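Local coordinates for aminotransferase, classes I and II (Silicibacter pomeroyi DSS-3, PDB 3H14), which probably transfers the amino group of L-aspartate to 2-oxoglutarate as a pyridoxal 5'-phosphate-dependent aminotransferase of class I, at residues V224-S229 / V239-V244; P170-G175 / A313-A318; F232-W237 / V269-A274. One frame throughout, in Å; residues are numbered along the deposited sequence.

Interaction 1: V224-S229 / V239-V244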
loop_
_atom_site.group_PDB
_atom_site.type_symbol
_atom_site.label_atom_id
_atom_site.label_comp_id
_atom_site.label_asym_id
_atom_site.label_seq_id
_atom_site.Cartn_x
_atom_site.Cartn_y
_atom_site.Cartn_z
ATOM N N VAL A 224 -8.731 -11.385 -0.268
ATOM C CA VAL A 224 -7.851 -10.530 0.568
ATOM C C VAL A 224 -6.427 -10.628 -0.020
ATOM O O VAL A 224 -5.939 -11.756 -0.340
ATOM C CB VAL A 224 -7.872 -10.973 2.043
ATOM C CG1 VAL A 224 -6.771 -10.279 2.871
ATOM C CG2 VAL A 224 -9.206 -10.714 2.678
ATOM N N ILE A 225 -5.786 -9.470 -0.182
ATOM C CA ILE A 225 -4.436 -9.380 -0.777
ATOM C C ILE A 225 -3.491 -8.849 0.307
ATOM O O ILE A 225 -3.806 -7.885 0.980
ATOM C CB ILE A 225 -4.392 -8.453 -2.043
ATOM C CG1 ILE A 225 -5.495 -8.815 -3.065
ATOM C CG2 ILE A 225 -2.951 -8.412 -2.666
ATOM C CD1 ILE A 225 -5.541 -10.272 -3.507
ATOM N N ASN A 226 -2.358 -9.529 0.494
ATOM C CA ASN A 226 -1.362 -9.098 1.449
ATOM C C ASN A 226 0.053 -9.369 0.931
ATOM O O ASN A 226 0.270 -9.886 -0.162
ATOM C CB ASN A 226 -1.586 -9.736 2.803
ATOM C CG ASN A 226 -1.369 -8.759 3.972
ATOM O OD1 ASN A 226 -0.332 -8.075 4.073
ATOM N ND2 ASN A 226 -2.338 -8.747 4.906
ATOM N N SER A 227 1.018 -8.966 1.735
ATOM C CA SER A 227 2.413 -8.944 1.324
ATOM C C SER A 227 3.289 -8.984 2.568
ATOM O O SER A 227 2.857 -8.570 3.668
ATOM C CB SER A 227 2.697 -7.659 0.555
ATOM O OG SER A 227 4.050 -7.612 0.062
ATOM N N PHE A 228 4.522 -9.455 2.379
ATOM C CA PHE A 228 5.553 -9.372 3.419
ATOM C C PHE A 228 6.408 -8.115 3.291
ATOM O O PHE A 228 7.378 -7.963 4.030
ATOM C CB PHE A 228 6.428 -10.627 3.378
ATOM C CG PHE A 228 5.693 -11.852 3.799
ATOM C CD1 PHE A 228 5.561 -12.139 5.146
ATOM C CD2 PHE A 228 5.086 -12.686 2.876
ATOM C CE1 PHE A 228 4.889 -13.236 5.570
ATOM C CE2 PHE A 228 4.389 -13.822 3.291
ATOM C CZ PHE A 228 4.271 -14.084 4.640
ATOM N N SER A 229 6.004 -7.198 2.410
ATOM C CA SER A 229 6.823 -6.067 2.036
ATOM C C SER A 229 6.821 -4.907 3.043
ATOM O O SER A 229 7.721 -4.066 2.981
ATOM C CB SER A 229 6.412 -5.538 0.657
ATOM O OG SER A 229 5.050 -5.125 0.662
ATOM N N VAL A 239 7.445 -11.843 -2.161
ATOM C CA VAL A 239 6.638 -12.876 -1.528
ATOM C C VAL A 239 5.466 -12.216 -0.817
ATOM O O VAL A 239 5.616 -11.162 -0.198
ATOM C CB VAL A 239 7.487 -13.817 -0.588
ATOM C CG1 VAL A 239 8.236 -13.025 0.506
ATOM C CG2 VAL A 239 6.595 -14.893 0.046
ATOM N N GLY A 240 4.292 -12.845 -0.921
ATOM C CA GLY A 240 3.107 -12.357 -0.248
ATOM C C GLY A 240 2.084 -13.484 -0.206
ATOM O O GLY A 240 2.423 -14.654 -0.416
ATOM N N TRP A 241 0.838 -13.130 0.057
ATOM C CA TRP A 241 -0.221 -14.089 0.096
ATOM C C TRP A 241 -1.539 -13.455 -0.218
ATOM O O TRP A 241 -1.674 -12.217 -0.216
ATOM C CB TRP A 241 -0.306 -14.771 1.461
ATOM C CG TRP A 241 -0.949 -14.028 2.591
ATOM C CD1 TRP A 241 -2.275 -14.032 2.943
ATOM C CD2 TRP A 241 -0.288 -13.200 3.546
ATOM N NE1 TRP A 241 -2.468 -13.268 4.058
ATOM C CE2 TRP A 241 -1.268 -12.742 4.455
ATOM C CE3 TRP A 241 1.037 -12.805 3.729
ATOM C CZ2 TRP A 241 -0.960 -11.906 5.535
ATOM C CZ3 TRP A 241 1.336 -11.951 4.789
ATOM C CH2 TRP A 241 0.345 -11.511 5.676
HETATM N N MSE A 242 -2.512 -14.329 -0.484
HETATM C CA MSE A 242 -3.895 -13.934 -0.606
HETATM C C MSE A 242 -4.770 -14.980 0.097
HETATM O O MSE A 242 -4.326 -16.102 0.335
HETATM C CB MSE A 242 -4.245 -13.718 -2.097
HETATM C CG MSE A 242 -4.077 -14.921 -2.972
HETATM SE SE MSE A 242 -4.083 -14.556 -4.901
HETATM C CE MSE A 242 -5.705 -13.543 -4.954
ATOM N N VAL A 243 -5.958 -14.572 0.523
ATOM C CA VAL A 243 -6.957 -15.488 1.042
ATOM C C VAL A 243 -8.160 -15.394 0.124
ATOM O O VAL A 243 -8.624 -14.291 -0.187
ATOM C CB VAL A 243 -7.357 -15.123 2.503
ATOM C CG1 VAL A 243 -8.399 -16.125 3.096
ATOM C CG2 VAL A 243 -6.105 -15.019 3.406
ATOM N N VAL A 244 -8.656 -16.551 -0.314
ATOM C CA VAL A 244 -9.816 -16.652 -1.176
ATOM C C VAL A 244 -10.814 -17.638 -0.542
ATOM O O VAL A 244 -10.439 -18.419 0.326
ATOM C CB VAL A 244 -9.419 -17.118 -2.588
ATOM C CG1 VAL A 244 -8.387 -16.179 -3.152
ATOM C CG2 VAL A 244 -8.835 -18.552 -2.570
#
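V224 with V243 and N226 with W241 are the hydrogen-bonded pairs that join strands 224-227 and 240-243 edge to edge, an antiparallel step in the mixed seven-stranded sheet of the large domain of fold type I aminotransferases. V224 N reaches V243 O at 2.9 Å, a nearly straight bond matched by V243 N returning to V224 O. At the second pair N226 N gives W241 O a bond of 2.9 Å, whereas the reverse bond, W241 N to N226 O, is weak at 3.3 Å. F228 N carries the ladder one step past the strand by donating to V239 O. Between the N226-W241 pair and that last bond, S227 and G240 form a non-hydrogen-bonded pair, where a CB on G240 would run into N226 O.

The aromatic contacts gather on the sheet face of N226 and W241, which helix 71-85 covers with I77 and Y81. W241 holds CG between its backbone N and carbonyl carbon (chi1 78°), and its indole lies beside N226. N226 CB sits over the six-membered ring, 3.6 Å from its centroid, and the amide stacks on the same ring with the planes 18° apart. That amide is fixed by its own OD1, which accepts S227 N in plane at 2.8 Å, while W241 NE1 bonds to Y81 OH. The F228 ring meets the indole obliquely, at 57°, with F228 CE2 3.5 Å from W241 CE3.

On the other face, toward helix 100-111, I225 and M242 make an apolar contact: selenomethionine M242, bent at its selenoether, sets CE 3.6 Å from I225 CD1.

Interaction 2: P170-G175 / A313-A318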
loop_
_atom_site.group_PDB
_atom_site.type_symbol
_atom_site.label_atom_id
_atom_site.label_comp_id
_atom_site.label_asym_id
_atom_site.label_seq_id
_atom_site.Cartn_x
_atom_site.Cartn_y
_atom_site.Cartn_z
ATOM N N PRO A 170 -4.940 -0.131 6.125
ATOM C CA PRO A 170 -4.571 1.272 5.853
ATOM C C PRO A 170 -4.265 1.559 4.375
ATOM O O PRO A 170 -3.644 0.730 3.708
ATOM C CB PRO A 170 -3.285 1.459 6.676
ATOM C CG PRO A 170 -3.320 0.388 7.720
ATOM C CD PRO A 170 -4.034 -0.764 7.105
ATOM N N ALA A 171 -4.674 2.735 3.884
ATOM C CA ALA A 171 -4.479 3.109 2.501
ATOM C C ALA A 171 -3.178 3.867 2.227
ATOM O O ALA A 171 -2.651 4.576 3.061
ATOM C CB ALA A 171 -5.673 3.925 1.983
ATOM N N ASN A 172 -2.645 3.640 1.041
ATOM C CA ASN A 172 -1.621 4.453 0.445
ATOM C C ASN A 172 -2.417 5.339 -0.511
ATOM O O ASN A 172 -3.135 4.818 -1.367
ATOM C CB ASN A 172 -0.645 3.548 -0.319
ATOM C CG ASN A 172 0.444 4.306 -1.040
ATOM O OD1 ASN A 172 0.516 5.540 -1.021
ATOM N ND2 ASN A 172 1.285 3.564 -1.734
ATOM N N PRO A 173 -2.266 6.676 -0.438
ATOM C CA PRO A 173 -1.278 7.490 0.247
ATOM C C PRO A 173 -1.671 8.165 1.556
ATOM O O PRO A 173 -0.889 8.947 2.060
ATOM C CB PRO A 173 -1.020 8.571 -0.799
ATOM C CG PRO A 173 -2.402 8.874 -1.316
ATOM C CD PRO A 173 -3.116 7.520 -1.314
ATOM N N THR A 174 -2.856 7.872 2.074
ATOM C CA THR A 174 -3.476 8.661 3.134
ATOM C C THR A 174 -3.227 8.131 4.513
ATOM O O THR A 174 -3.272 8.900 5.475
ATOM C CB THR A 174 -4.997 8.721 2.951
ATOM O OG1 THR A 174 -5.534 7.403 3.004
ATOM C CG2 THR A 174 -5.347 9.373 1.659
ATOM N N GLY A 175 -2.997 6.819 4.609
ATOM C CA GLY A 175 -2.986 6.113 5.860
ATOM C C GLY A 175 -4.339 5.853 6.491
ATOM O O GLY A 175 -4.399 5.260 7.563
ATOM N N ALA A 313 -0.347 2.625 8.353
ATOM C CA ALA A 313 0.782 2.792 7.412
ATOM C C ALA A 313 1.770 3.875 7.900
ATOM O O ALA A 313 1.810 4.187 9.097
ATOM C CB ALA A 313 0.291 3.123 5.996
ATOM N N PHE A 314 2.564 4.434 6.987
ATOM C CA PHE A 314 3.577 5.446 7.360
ATOM C C PHE A 314 3.616 6.620 6.381
ATOM O O PHE A 314 4.679 7.035 5.902
ATOM C CB PHE A 314 4.963 4.806 7.501
ATOM C CG PHE A 314 5.283 3.763 6.440
ATOM C CD1 PHE A 314 5.235 4.064 5.114
ATOM C CD2 PHE A 314 5.704 2.486 6.807
ATOM C CE1 PHE A 314 5.560 3.127 4.155
ATOM C CE2 PHE A 314 6.025 1.533 5.847
ATOM C CZ PHE A 314 5.934 1.846 4.534
ATOM N N TYR A 315 2.435 7.149 6.095
ATOM C CA TYR A 315 2.237 8.236 5.172
ATOM C C TYR A 315 1.456 9.367 5.820
ATOM O O TYR A 315 0.588 9.137 6.691
ATOM C CB TYR A 315 1.422 7.763 3.965
ATOM C CG TYR A 315 2.038 6.607 3.218
ATOM C CD1 TYR A 315 3.305 6.734 2.684
ATOM C CD2 TYR A 315 1.356 5.400 3.040
ATOM C CE1 TYR A 315 3.911 5.681 2.017
ATOM C CE2 TYR A 315 1.954 4.345 2.361
ATOM C CZ TYR A 315 3.223 4.503 1.846
ATOM O OH TYR A 315 3.863 3.503 1.160
ATOM N N VAL A 316 1.737 10.577 5.346
ATOM C CA VAL A 316 0.871 11.730 5.607
ATOM C C VAL A 316 0.532 12.347 4.269
ATOM O O VAL A 316 1.420 12.649 3.496
ATOM C CB VAL A 316 1.557 12.814 6.519
ATOM C CG1 VAL A 316 0.601 13.990 6.724
ATOM C CG2 VAL A 316 1.952 12.241 7.839
ATOM N N TYR A 317 -0.774 12.524 4.006
ATOM C CA TYR A 317 -1.284 13.055 2.783
ATOM C C TYR A 317 -1.840 14.445 3.071
ATOM O O TYR A 317 -2.773 14.580 3.902
ATOM C CB TYR A 317 -2.427 12.172 2.289
ATOM C CG TYR A 317 -2.876 12.480 0.911
ATOM C CD1 TYR A 317 -2.016 12.315 -0.150
ATOM C CD2 TYR A 317 -4.185 12.869 0.639
ATOM C CE1 TYR A 317 -2.401 12.568 -1.399
ATOM C CE2 TYR A 317 -4.601 13.114 -0.634
ATOM C CZ TYR A 317 -3.700 12.962 -1.655
ATOM O OH TYR A 317 -4.053 13.184 -2.960
ATOM N N ALA A 318 -1.248 15.434 2.428
ATOM C CA ALA A 318 -1.458 16.856 2.767
ATOM C C ALA A 318 -2.071 17.559 1.608
ATOM O O ALA A 318 -1.639 17.390 0.477
ATOM C CB ALA A 318 -0.103 17.562 3.114
HETATM O O HOH W 1 -2.532 11.415 6.045
#
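T174 and Y317 are bridged by a water that donates to T174 O at 2.7 Å and accepts Y317 N at 2.9 Å, the polar link between the two segments. Loop 170-175, whose Asn-Pro-Thr-Gly sequence is the familiar motif of class I aminotransferases, follows a strand of the large sheet and here lies against strand 315-318, at the edge of the smaller four-stranded sheet. Cis peptide bonds precede both P170 and P173, and G175 N closes the turn on A171 O; G175 takes a positive phi, which suits glycine.

Y315 carries much of the contact. With CG anti to its carbonyl carbon (chi1 -58°), the ring packs against the loop and is sandwiched: N172 OD1 lies 3.9 Å above one face, toward the rim, and F314 CD1 lies over the opposite face. The planes of the N172 amide and the ring are 20° apart, with N172 CG 3.7 Å from Y315 CE2. Both polar ends have mates outside, N172 OD1 on R358 NH1 and Y315 OH on Y203 OH; an asparagine-arginine pair of this kind lines the cofactor and substrate pocket in related aminotransferases, and probably does so here. A leucine in place of Y315 would probably leave Y203 OH without this partner and the N172 amide without a flat surface against it.

P173 O points between the two tyrosines, 3.2 Å from Y315 CB, and is buried with no polar partner in the model. P173 and T174 meet the Y317 ring obliquely near the carbons next to CG: P173 CG makes an off-centre CH-pi contact, 3.7 Å from Y317 CD1, and T174 CG2 is 3.8 Å from Y317 CD2.

Interaction 3: F232-W237 / V269-A274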
loop_
_atom_site.group_PDB
_atom_site.type_symbol
_atom_site.label_atom_id
_atom_site.label_comp_id
_atom_site.label_asym_id
_atom_site.label_seq_id
_atom_site.Cartn_x
_atom_site.Cartn_y
_atom_site.Cartn_z
ATOM N N PHE A 232 6.203 -6.792 7.639
ATOM C CA PHE A 232 7.230 -7.858 7.709
ATOM C C PHE A 232 8.570 -7.472 7.117
ATOM O O PHE A 232 9.515 -8.236 7.224
ATOM C CB PHE A 232 6.693 -9.156 7.141
ATOM C CG PHE A 232 5.556 -9.670 7.926
ATOM C CD1 PHE A 232 5.781 -10.306 9.146
ATOM C CD2 PHE A 232 4.259 -9.479 7.491
ATOM C CE1 PHE A 232 4.734 -10.758 9.920
ATOM C CE2 PHE A 232 3.205 -9.948 8.228
ATOM C CZ PHE A 232 3.449 -10.592 9.475
ATOM N N SER A 233 8.628 -6.274 6.506
ATOM C CA SER A 233 9.885 -5.618 6.130
ATOM C C SER A 233 10.704 -6.396 5.114
ATOM O O SER A 233 11.926 -6.329 5.147
ATOM C CB SER A 233 10.722 -5.323 7.383
ATOM O OG SER A 233 11.723 -4.331 7.118
HETATM N N MSE A 234 10.039 -7.089 4.184
HETATM C CA MSE A 234 10.723 -7.823 3.131
HETATM C C MSE A 234 10.434 -7.282 1.739
HETATM O O MSE A 234 10.222 -8.032 0.780
HETATM C CB MSE A 234 10.363 -9.315 3.225
HETATM C CG MSE A 234 10.838 -9.907 4.483
HETATM SE SE MSE A 234 10.350 -11.766 4.661
HETATM C CE MSE A 234 11.253 -12.417 3.079
ATOM N N THR A 235 10.434 -5.952 1.607
ATOM C CA THR A 235 10.393 -5.343 0.301
ATOM C C THR A 235 11.576 -5.870 -0.501
ATOM O O THR A 235 12.675 -5.982 0.004
ATOM C CB THR A 235 10.447 -3.767 0.393
ATOM O OG1 THR A 235 9.199 -3.280 0.916
ATOM C CG2 THR A 235 10.742 -3.144 -0.979
ATOM N N GLY A 236 11.325 -6.241 -1.739
ATOM C CA GLY A 236 12.385 -6.714 -2.619
ATOM C C GLY A 236 12.437 -8.233 -2.737
ATOM O O GLY A 236 13.090 -8.763 -3.619
ATOM N N TRP A 237 11.760 -8.937 -1.842
ATOM C CA TRP A 237 11.823 -10.412 -1.775
ATOM C C TRP A 237 10.747 -11.122 -2.600
ATOM O O TRP A 237 10.780 -12.342 -2.779
ATOM C CB TRP A 237 11.731 -10.838 -0.312
ATOM C CG TRP A 237 12.992 -10.527 0.463
ATOM C CD1 TRP A 237 13.268 -9.397 1.150
ATOM C CD2 TRP A 237 14.127 -11.395 0.648
ATOM N NE1 TRP A 237 14.500 -9.491 1.753
ATOM C CE2 TRP A 237 15.048 -10.708 1.463
ATOM C CE3 TRP A 237 14.447 -12.685 0.199
ATOM C CZ2 TRP A 237 16.289 -11.242 1.809
ATOM C CZ3 TRP A 237 15.678 -13.226 0.543
ATOM C CH2 TRP A 237 16.579 -12.512 1.366
ATOM N N VAL A 269 11.017 -19.406 2.529
ATOM C CA VAL A 269 11.797 -19.794 3.729
ATOM C C VAL A 269 11.977 -18.592 4.662
ATOM O O VAL A 269 11.688 -18.671 5.858
ATOM C CB VAL A 269 13.198 -20.360 3.345
ATOM C CG1 VAL A 269 14.051 -20.638 4.585
ATOM C CG2 VAL A 269 13.027 -21.622 2.515
ATOM N N ALA A 270 12.435 -17.475 4.108
ATOM C CA ALA A 270 12.614 -16.259 4.914
ATOM C C ALA A 270 11.295 -15.755 5.532
ATOM O O ALA A 270 11.290 -15.315 6.679
ATOM C CB ALA A 270 13.282 -15.178 4.081
ATOM N N ALA A 271 10.194 -15.817 4.770
ATOM C CA ALA A 271 8.922 -15.251 5.225
ATOM C C ALA A 271 8.357 -16.084 6.357
ATOM O O ALA A 271 7.825 -15.566 7.339
ATOM C CB ALA A 271 7.922 -15.158 4.052
ATOM N N LEU A 272 8.474 -17.401 6.232
ATOM C CA LEU A 272 8.114 -18.281 7.324
ATOM C C LEU A 272 8.753 -17.844 8.625
ATOM O O LEU A 272 8.095 -17.757 9.675
ATOM C CB LEU A 272 8.557 -19.716 6.988
ATOM C CG LEU A 272 8.226 -20.816 7.983
ATOM C CD1 LEU A 272 6.744 -20.814 8.337
ATOM C CD2 LEU A 272 8.680 -22.173 7.354
ATOM N N ALA A 273 10.044 -17.572 8.569
ATOM C CA ALA A 273 10.772 -17.157 9.758
ATOM C C ALA A 273 10.382 -15.731 10.209
ATOM O O ALA A 273 10.281 -15.469 11.402
ATOM C CB ALA A 273 12.270 -17.260 9.511
ATOM N N ALA A 274 10.183 -14.824 9.255
ATOM C CA ALA A 274 9.847 -13.413 9.552
ATOM C C ALA A 274 8.614 -13.317 10.415
ATOM O O ALA A 274 8.514 -12.451 11.309
ATOM C CB ALA A 274 9.621 -12.657 8.266
#
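M234, a selenomethionine, reaches across to one side of helix 265-274 and touches A270, A271 and A274. Its chain leaves with CG anti to the carbonyl carbon (chi1 -64°), runs straight to SE and then bends, so that selenium and methyl meet successive parts of the helix. SE lies 3.8 Å from A274 CB and equally near A271 CA, while CE turns back to within 3.6 Å of A270 CB. A270 and A274 are one helical turn apart, and their short side chains both point at the loop, which lets the thick selenoether lie close to the helix backbone.

A274 also meets F232: its carbonyl O stands near the plane of the ring, at the edge, 4.1 Å from F232 CD1. The same alanine touches A49 of helix 47-57.

Behind the methyl, W237 offers a ring face, with M234 CE 3.6 Å above its plane and toward the rim. Both residues belong to one type II beta turn, closed by W237 N on M234 O at 3.2 Å, with G236 at the position of positive phi (100°). W237 O in turn accepts a bond from S267 OG of helix 265-274.

With no hydrogen bond between the two segments, the contact is apolar seating of the Met-Thr-Gly-Trp turn, part of the signature loop that in class I aminotransferases follows the cofactor-binding lysine.

Overall arrangement
All three contacts are buried, but they serve different parts of the fold. Interaction 1 is sheet-forming and rich in backbone hydrogen bonds, and the loop joining its two strands supplies the 232-237 half of interaction 3. These two therefore touch directly: F228 O accepts M234 N, S229 O meets T235 OG1, and F228 packs on A271. Interaction 3, whose turn T235-W237 reaches the surface although the touching residues are buried, relies on a selenoether against alanines. Interaction 2 touches neither, its centre about 19 Å from that of interaction 1 and 23 Å from that of interaction 3; it joins a loop of the large sheet to the smaller sheet through tyrosine rings, prolines and one water.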